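Local coordinates for uncharacterized protein (Sulfolobus solfataricus, PDB 4WYH) that serves as a noncatalytic subunit of the archaeal eukaryotic-type primase and is needed for efficient primer synthesis, at residues L52-V62 with I95-W106. Numbering follows the deposited sequence.
Sequences LYVASRYLVNV and INGVKKKGLLPW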
loop_
_atom_site.group_PDB
_atom_site.type_symbol
_atom_site.label_atom_id
_atom_site.label_comp_id
_atom_site.label_asym_id
_atom_site.label_seq_id
_atom_site.Cartn_x
_atom_site.Cartn_y
_atom_site.Cartn_z
ATOM N N LEU A 52 4.085 2.075 2.586
ATOM C CA LEU A 52 4.284 2.951 3.733
ATOM C C LEU A 52 3.169 3.994 3.883
ATOM O O LEU A 52 2.686 4.222 4.977
ATOM C CB LEU A 52 5.623 3.658 3.625
ATOM C CG LEU A 52 6.030 4.634 4.718
ATOM C CD1 LEU A 52 5.979 3.932 6.071
ATOM C CD2 LEU A 52 7.392 5.212 4.423
ATOM N N TYR A 53 2.746 4.605 2.771
ATOM C CA TYR A 53 1.902 5.811 2.839
ATOM C C TYR A 53 0.448 5.532 2.689
ATOM O O TYR A 53 -0.386 6.361 3.117
ATOM C CB TYR A 53 2.411 6.958 1.854
ATOM C CG TYR A 53 3.804 7.468 2.175
ATOM C CD1 TYR A 53 4.026 8.228 3.281
ATOM C CD2 TYR A 53 4.911 7.165 1.367
ATOM C CE1 TYR A 53 5.302 8.652 3.599
ATOM C CE2 TYR A 53 6.188 7.554 1.686
ATOM C CZ TYR A 53 6.386 8.282 2.820
ATOM O OH TYR A 53 7.621 8.745 3.154
ATOM N N VAL A 54 0.107 4.380 2.104
ATOM C CA VAL A 54 -1.244 4.098 1.762
ATOM C C VAL A 54 -1.724 2.739 2.294
ATOM O O VAL A 54 -2.600 2.692 3.154
ATOM C CB VAL A 54 -1.462 4.224 0.226
ATOM C CG1 VAL A 54 -2.903 3.974 -0.110
ATOM C CG2 VAL A 54 -0.940 5.564 -0.285
ATOM N N ALA A 55 -1.187 1.646 1.785
ATOM C CA ALA A 55 -1.815 0.365 2.006
ATOM C C ALA A 55 -1.758 -0.080 3.454
ATOM O O ALA A 55 -2.757 -0.539 3.997
ATOM C CB ALA A 55 -1.195 -0.667 1.105
ATOM N N SER A 56 -0.618 0.059 4.099
ATOM C CA SER A 56 -0.504 -0.367 5.497
ATOM C C SER A 56 -1.526 0.390 6.386
ATOM O O SER A 56 -2.202 -0.231 7.170
ATOM C CB SER A 56 0.919 -0.145 6.074
ATOM O OG SER A 56 1.262 1.221 6.078
ATOM N N ARG A 57 -1.620 1.707 6.195
ATOM C CA ARG A 57 -2.536 2.554 6.950
ATOM C C ARG A 57 -3.994 2.217 6.671
ATOM O O ARG A 57 -4.789 2.182 7.564
ATOM C CB ARG A 57 -2.289 3.980 6.561
ATOM C CG ARG A 57 -0.826 4.423 6.686
ATOM C CD ARG A 57 -0.720 5.893 6.416
ATOM N NE ARG A 57 0.621 6.364 6.514
ATOM C CZ ARG A 57 0.957 7.635 6.479
ATOM N NH1 ARG A 57 0.015 8.576 6.341
ATOM N NH2 ARG A 57 2.243 7.971 6.539
ATOM N N TYR A 58 -4.342 1.959 5.415
ATOM C CA TYR A 58 -5.683 1.507 5.107
ATOM C C TYR A 58 -6.055 0.210 5.822
ATOM O O TYR A 58 -7.088 0.085 6.491
ATOM C CB TYR A 58 -5.794 1.333 3.618
ATOM C CG TYR A 58 -7.039 0.609 3.154
ATOM C CD1 TYR A 58 -8.273 1.175 3.313
ATOM C CD2 TYR A 58 -6.958 -0.705 2.593
ATOM C CE1 TYR A 58 -9.438 0.489 2.907
ATOM C CE2 TYR A 58 -8.105 -1.409 2.200
ATOM C CZ TYR A 58 -9.314 -0.786 2.321
ATOM O OH TYR A 58 -10.458 -1.352 1.928
ATOM N N LEU A 59 -5.213 -0.796 5.655
ATOM C CA LEU A 59 -5.459 -2.088 6.223
ATOM C C LEU A 59 -5.625 -2.024 7.746
ATOM O O LEU A 59 -6.578 -2.536 8.316
ATOM C CB LEU A 59 -4.312 -3.042 5.833
ATOM C CG LEU A 59 -4.234 -3.449 4.359
ATOM C CD1 LEU A 59 -2.985 -4.292 4.136
ATOM C CD2 LEU A 59 -5.507 -4.193 4.041
ATOM N N VAL A 60 -4.717 -1.359 8.397
ATOM C CA VAL A 60 -4.684 -1.322 9.841
ATOM C C VAL A 60 -5.730 -0.364 10.452
ATOM O O VAL A 60 -6.462 -0.717 11.419
ATOM C CB VAL A 60 -3.251 -0.968 10.291
ATOM C CG1 VAL A 60 -3.184 -0.704 11.783
ATOM C CG2 VAL A 60 -2.291 -2.096 9.864
ATOM N N ASN A 61 -5.822 0.833 9.903
ATOM C CA ASN A 61 -6.545 1.903 10.584
ATOM C C ASN A 61 -7.915 2.162 10.050
ATOM O O ASN A 61 -8.774 2.692 10.777
ATOM C CB ASN A 61 -5.699 3.181 10.593
ATOM C CG ASN A 61 -4.492 3.040 11.495
ATOM O OD1 ASN A 61 -4.472 2.255 12.472
ATOM N ND2 ASN A 61 -3.432 3.751 11.123
ATOM N N VAL A 62 -8.146 1.746 8.818
ATOM C CA VAL A 62 -9.468 1.884 8.180
ATOM C C VAL A 62 -10.218 0.544 8.140
ATOM O O VAL A 62 -11.324 0.454 8.599
ATOM C CB VAL A 62 -9.377 2.456 6.772
ATOM C CG1 VAL A 62 -10.783 2.730 6.245
ATOM C CG2 VAL A 62 -8.565 3.751 6.750
ATOM N N ILE A 95 3.685 -1.683 9.865
ATOM C CA ILE A 95 2.370 -2.041 10.379
ATOM C C ILE A 95 2.265 -1.578 11.832
ATOM O O ILE A 95 1.292 -0.943 12.178
ATOM C CB ILE A 95 2.104 -3.565 10.308
ATOM C CG1 ILE A 95 1.967 -4.013 8.844
ATOM C CG2 ILE A 95 0.887 -3.964 11.153
ATOM C CD1 ILE A 95 2.216 -5.499 8.713
ATOM N N ASN A 96 3.281 -1.881 12.651
ATOM C CA ASN A 96 3.243 -1.430 14.045
ATOM C C ASN A 96 3.232 0.074 14.140
ATOM O O ASN A 96 2.450 0.612 14.909
ATOM C CB ASN A 96 4.463 -1.949 14.790
ATOM C CG ASN A 96 4.395 -1.627 16.278
ATOM O OD1 ASN A 96 3.639 -2.268 17.003
ATOM N ND2 ASN A 96 5.181 -0.668 16.732
ATOM N N GLY A 97 4.113 0.762 13.375
ATOM C CA GLY A 97 4.198 2.245 13.432
ATOM C C GLY A 97 2.909 2.960 13.035
ATOM O O GLY A 97 2.500 3.947 13.669
ATOM N N VAL A 98 2.285 2.518 11.934
ATOM C CA VAL A 98 1.044 3.154 11.462
ATOM C C VAL A 98 -0.077 2.877 12.404
ATOM O O VAL A 98 -0.961 3.741 12.585
ATOM C CB VAL A 98 0.616 2.768 10.036
ATOM C CG1 VAL A 98 1.684 3.106 9.048
ATOM C CG2 VAL A 98 0.077 1.338 9.866
ATOM N N LYS A 99 -0.098 1.686 13.000
ATOM C CA LYS A 99 -1.103 1.361 14.016
ATOM C C LYS A 99 -0.960 2.226 15.239
ATOM O O LYS A 99 -1.969 2.689 15.792
ATOM C CB LYS A 99 -1.019 -0.117 14.434
ATOM C CG LYS A 99 -2.129 -0.558 15.422
ATOM C CD LYS A 99 -2.060 -2.047 15.727
ATOM C CE LYS A 99 -3.239 -2.550 16.550
ATOM N NZ LYS A 99 -4.508 -2.655 15.754
ATOM N N LYS A 100 0.259 2.393 15.711
ATOM C CA LYS A 100 0.489 3.212 16.902
ATOM C C LYS A 100 0.085 4.679 16.711
ATOM O O LYS A 100 -0.530 5.275 17.616
ATOM C CB LYS A 100 1.958 3.131 17.329
ATOM C CG LYS A 100 2.269 1.885 18.090
ATOM C CD LYS A 100 3.412 2.041 19.068
ATOM C CE LYS A 100 3.900 0.669 19.521
ATOM N NZ LYS A 100 4.413 0.837 20.890
ATOM N N LYS A 101 0.454 5.281 15.556
ATOM C CA LYS A 101 0.186 6.681 15.312
ATOM C C LYS A 101 -1.191 6.959 14.719
ATOM O O LYS A 101 -1.623 8.130 14.628
ATOM C CB LYS A 101 1.329 7.309 14.485
ATOM C CG LYS A 101 2.704 7.286 15.183
ATOM C CD LYS A 101 3.869 7.717 14.278
ATOM C CE LYS A 101 4.442 6.582 13.450
ATOM N NZ LYS A 101 4.774 5.437 14.298
ATOM N N GLY A 102 -1.921 5.915 14.362
ATOM C CA GLY A 102 -3.201 6.065 13.728
ATOM C C GLY A 102 -3.173 6.791 12.374
ATOM O O GLY A 102 -4.116 7.473 12.007
ATOM N N LEU A 103 -2.118 6.617 11.618
ATOM C CA LEU A 103 -1.939 7.367 10.387
ATOM C C LEU A 103 -2.905 6.929 9.351
ATOM O O LEU A 103 -3.231 5.747 9.262
ATOM C CB LEU A 103 -0.516 7.249 9.868
ATOM C CG LEU A 103 0.660 7.634 10.748
ATOM C CD1 LEU A 103 1.968 7.588 9.998
ATOM C CD2 LEU A 103 0.487 8.957 11.428
ATOM N N LEU A 104 -3.417 7.920 8.607
ATOM C CA LEU A 104 -4.375 7.715 7.548
ATOM C C LEU A 104 -3.765 7.604 6.147
ATOM O O LEU A 104 -2.834 8.313 5.811
ATOM C CB LEU A 104 -5.331 8.883 7.488
ATOM C CG LEU A 104 -6.133 9.125 8.748
ATOM C CD1 LEU A 104 -6.690 10.558 8.720
ATOM C CD2 LEU A 104 -7.248 8.119 8.823
ATOM N N PRO A 105 -4.314 6.710 5.310
ATOM C CA PRO A 105 -3.718 6.543 3.975
ATOM C C PRO A 105 -3.725 7.870 3.222
ATOM O O PRO A 105 -4.665 8.635 3.365
ATOM C CB PRO A 105 -4.622 5.517 3.324
ATOM C CG PRO A 105 -5.921 5.676 4.008
ATOM C CD PRO A 105 -5.559 5.942 5.436
ATOM N N TRP A 106 -2.664 8.201 2.487
ATOM C CA TRP A 106 -2.722 9.365 1.586
ATOM C C TRP A 106 -3.896 9.261 0.563
ATOM O O TRP A 106 -4.198 8.203 -0.006
ATOM C CB TRP A 106 -1.432 9.426 0.810
ATOM C CG TRP A 106 -0.246 9.935 1.496
ATOM C CD1 TRP A 106 -0.044 10.110 2.862
ATOM C CD2 TRP A 106 0.953 10.335 0.857
ATOM N NE1 TRP A 106 1.172 10.626 3.072
ATOM C CE2 TRP A 106 1.841 10.754 1.873
ATOM C CE3 TRP A 106 1.383 10.351 -0.468
ATOM C CZ2 TRP A 106 3.145 11.188 1.598
ATOM C CZ3 TRP A 106 2.648 10.815 -0.738
ATOM C CH2 TRP A 106 3.514 11.221 0.298
HETATM O O HOH W 1 0.192 11.295 6.183
HETATM O O HOH W 2 -4.548 2.384 15.286
#
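The backbone oxygen of V98 is gripped twice where helix 88-101 ends, by its own chain through L103 N and by the amide of N61, whose ND2 lies 2.9 Å from V98 O. The second N-H of ND2 is given to L103 O at 2.7 Å. Both acceptors lie close to the amide plane, which fixes the rotation of the N61 side chain and ties the turn at G102, with its positive phi, to helix 47-63. On the other side of the amide, a water bridges N61 OD1 and K99 O.

One helical turn back, R57 reaches across the loop 102-106. With CG anti to the carbonyl carbon (chi1 -53°) and the chain extended as far as NE, NH1 meets L104 O at 2.9 Å, within the guanidinium plane but above that of the carbonyl. L103 CD1 covers one guanidinium face and Y53 CA the other.

Farther along, W106 N donates to Y53 O at 3.0 Å. The two aromatic side chains run side by side in an offset stack, planes 29° apart, and Y53 CB sits over the five-membered ring of the indole in a CH-pi contact. Between the helices, V98 is a knob in the hole formed by S56, R57, V60 and N61, while V60 CG2 touches I95 CG2 at 3.9 Å.

The axes of 52-62 and 95-101 cross at -54°, and the loop then follows helix 47-63 toward its N-terminal end. In this all-helical fold, helix 67-78 packs against A55, L59 and I95, helix 33-41 against V54 and Y58, and helix 108-114 against V54 and W106.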